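Local coordinates for protein haloacid dehalogenase-like hydrolase (Salmonella enterica subsp. enterica serovar Typhi, PDB 4EZE) that probably hydrolyses O-phosphoserine to serine and phosphate with the help of magnesium, the last step of serine biosynthesis, at residues 63-68 / 185-190. Residues are numbered along the deposited sequence; the frame is centred on the assembly and turned at random.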
loop_
_atom_site.group_PDB
_atom_site.type_symbol
_atom_site.label_atom_id
_atom_site.label_comp_id
_atom_site.label_asym_id
_atom_site.label_seq_id
_atom_site.Cartn_x
_atom_site.Cartn_y
_atom_site.Cartn_z
ATOM N N ALA A 63 7.492 -8.419 -19.771
ATOM C CA ALA A 63 6.337 -9.169 -20.304
ATOM C C ALA A 63 5.352 -9.597 -19.233
ATOM O O ALA A 63 4.150 -9.629 -19.463
ATOM C CB ALA A 63 6.812 -10.398 -21.088
ATOM N N LEU A 64 5.884 -9.952 -18.069
ATOM C CA LEU A 64 5.092 -10.567 -17.019
ATOM C C LEU A 64 4.018 -9.604 -16.543
ATOM O O LEU A 64 2.962 -10.037 -16.108
ATOM C CB LEU A 64 6.014 -10.955 -15.855
ATOM C CG LEU A 64 5.454 -11.754 -14.684
ATOM C CD1 LEU A 64 4.837 -13.055 -15.193
ATOM C CD2 LEU A 64 6.523 -12.023 -13.614
ATOM N N ILE A 65 4.280 -8.297 -16.630
ATOM C CA ILE A 65 3.287 -7.303 -16.209
ATOM C C ILE A 65 2.915 -6.401 -17.353
ATOM O O ILE A 65 2.348 -5.332 -17.159
ATOM C CB ILE A 65 3.790 -6.423 -15.068
ATOM C CG1 ILE A 65 5.097 -5.741 -15.470
ATOM C CG2 ILE A 65 4.016 -7.260 -13.819
ATOM C CD1 ILE A 65 5.570 -4.713 -14.452
ATOM N N ASN A 66 3.245 -6.847 -18.552
ATOM C CA ASN A 66 2.940 -6.093 -19.762
ATOM C C ASN A 66 3.257 -4.618 -19.667
ATOM O O ASN A 66 2.408 -3.777 -19.946
ATOM C CB ASN A 66 1.476 -6.236 -20.122
ATOM C CG ASN A 66 1.165 -5.580 -21.427
ATOM O OD1 ASN A 66 2.068 -5.275 -22.204
ATOM N ND2 ASN A 66 -0.111 -5.349 -21.685
ATOM N N THR A 67 4.487 -4.303 -19.291
ATOM C CA THR A 67 4.857 -2.926 -19.033
ATOM C C THR A 67 6.188 -2.631 -19.674
ATOM O O THR A 67 7.202 -3.207 -19.294
ATOM C CB THR A 67 5.002 -2.683 -17.518
ATOM O OG1 THR A 67 3.755 -2.938 -16.876
ATOM C CG2 THR A 67 5.404 -1.256 -17.238
ATOM N N ALA A 68 6.191 -1.733 -20.650
ATOM C CA ALA A 68 7.440 -1.240 -21.202
ATOM C C ALA A 68 7.929 -0.109 -20.301
ATOM O O ALA A 68 7.154 0.770 -19.952
ATOM C CB ALA A 68 7.220 -0.745 -22.616
ATOM N N LEU A 185 -4.245 -8.739 -9.049
ATOM C CA LEU A 185 -4.456 -10.050 -9.655
ATOM C C LEU A 185 -3.218 -10.414 -10.425
ATOM O O LEU A 185 -2.685 -11.504 -10.283
ATOM C CB LEU A 185 -5.661 -10.068 -10.596
ATOM C CG LEU A 185 -7.021 -9.880 -9.932
ATOM C CD1 LEU A 185 -8.091 -9.801 -11.011
ATOM C CD2 LEU A 185 -7.330 -10.977 -8.913
ATOM N N THR A 186 -2.726 -9.490 -11.235
ATOM C CA THR A 186 -1.493 -9.798 -11.955
ATOM C C THR A 186 -0.305 -10.047 -11.018
ATOM O O THR A 186 0.450 -10.994 -11.214
ATOM C CB THR A 186 -1.088 -8.691 -12.938
ATOM O OG1 THR A 186 -2.084 -8.570 -13.953
ATOM C CG2 THR A 186 0.282 -9.046 -13.575
ATOM N N ILE A 187 -0.132 -9.215 -9.995
ATOM C CA ILE A 187 1.154 -9.242 -9.283
ATOM C C ILE A 187 1.230 -10.276 -8.148
ATOM O O ILE A 187 2.317 -10.743 -7.787
ATOM C CB ILE A 187 1.595 -7.824 -8.799
ATOM C CG1 ILE A 187 3.114 -7.785 -8.644
ATOM C CG2 ILE A 187 0.887 -7.443 -7.502
ATOM C CD1 ILE A 187 3.844 -8.077 -9.950
ATOM N N LEU A 188 0.078 -10.651 -7.602
ATOM C CA LEU A 188 0.024 -11.541 -6.434
ATOM C C LEU A 188 0.669 -12.929 -6.618
ATOM O O LEU A 188 1.336 -13.446 -5.727
ATOM C CB LEU A 188 -1.431 -11.736 -5.996
ATOM C CG LEU A 188 -1.977 -10.562 -5.221
ATOM C CD1 LEU A 188 -3.453 -10.815 -4.967
ATOM C CD2 LEU A 188 -1.160 -10.404 -3.939
ATOM N N PRO A 189 0.414 -13.553 -7.758
ATOM C CA PRO A 189 0.989 -14.849 -8.121
ATOM C C PRO A 189 2.495 -14.717 -8.300
ATOM O O PRO A 189 3.251 -15.651 -8.039
ATOM C CB PRO A 189 0.326 -15.172 -9.473
ATOM C CG PRO A 189 -0.858 -14.252 -9.588
ATOM C CD PRO A 189 -0.579 -13.054 -8.733
ATOM N N VAL A 190 2.932 -13.553 -8.743
ATOM C CA VAL A 190 4.350 -13.300 -8.939
ATOM C C VAL A 190 5.058 -13.120 -7.596
ATOM O O VAL A 190 6.189 -13.580 -7.396
ATOM C CB VAL A 190 4.510 -12.050 -9.800
ATOM C CG1 VAL A 190 5.979 -11.721 -10.000
ATOM C CG2 VAL A 190 3.758 -12.264 -11.114
#
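Leu64 and Val190 meet tip to tip where the turn between strands 56-62 and 67-75 rests on helix 184-193. Followed outward, Leu64 carries its CB alongside the helix rather than at it; with CG anti to the backbone N (chi1 -174°), the branch swings over to Val190. Leu64 CG then lies 4.0 Å from Val190 CG2, and Leu64 CD2 seats itself against both valine methyls, 3.7 Å from Val190 CG1 and equally near Val190 CG2.

Next along the turn, Ile65 makes its contact through the branch methyl CG2. Ile65 CG2 lies 4.0 Å from Ile187 CD1, the two side chains running alongside one another in the same direction. Ile65 CG2 is also 4.1 Å from Thr186 CG2, the threonine side chain lying crosswise to it. Thr186 offers its methyl, which also approaches the carbonyl O of Leu64. Leu310 packs against Ile65 and Val190, bridging the two sides.

Within the turn, Asn66 and Thr67 form a G1 beta bulge, and Thr67 OG1 donates to Ile65 O at 2.8 Å from above the carbonyl plane. The hairpin of the four-stranded antiparallel sheet meets a helix of the HAD hydrolase domain, away from the sodium site. No hydrogen bond or salt bridge joins the two segments, which implies a small, mainly apolar van der Waals contact, with Ile65, Ile187 and Val190 buried and Leu64 and Thr186 at its exposed margin.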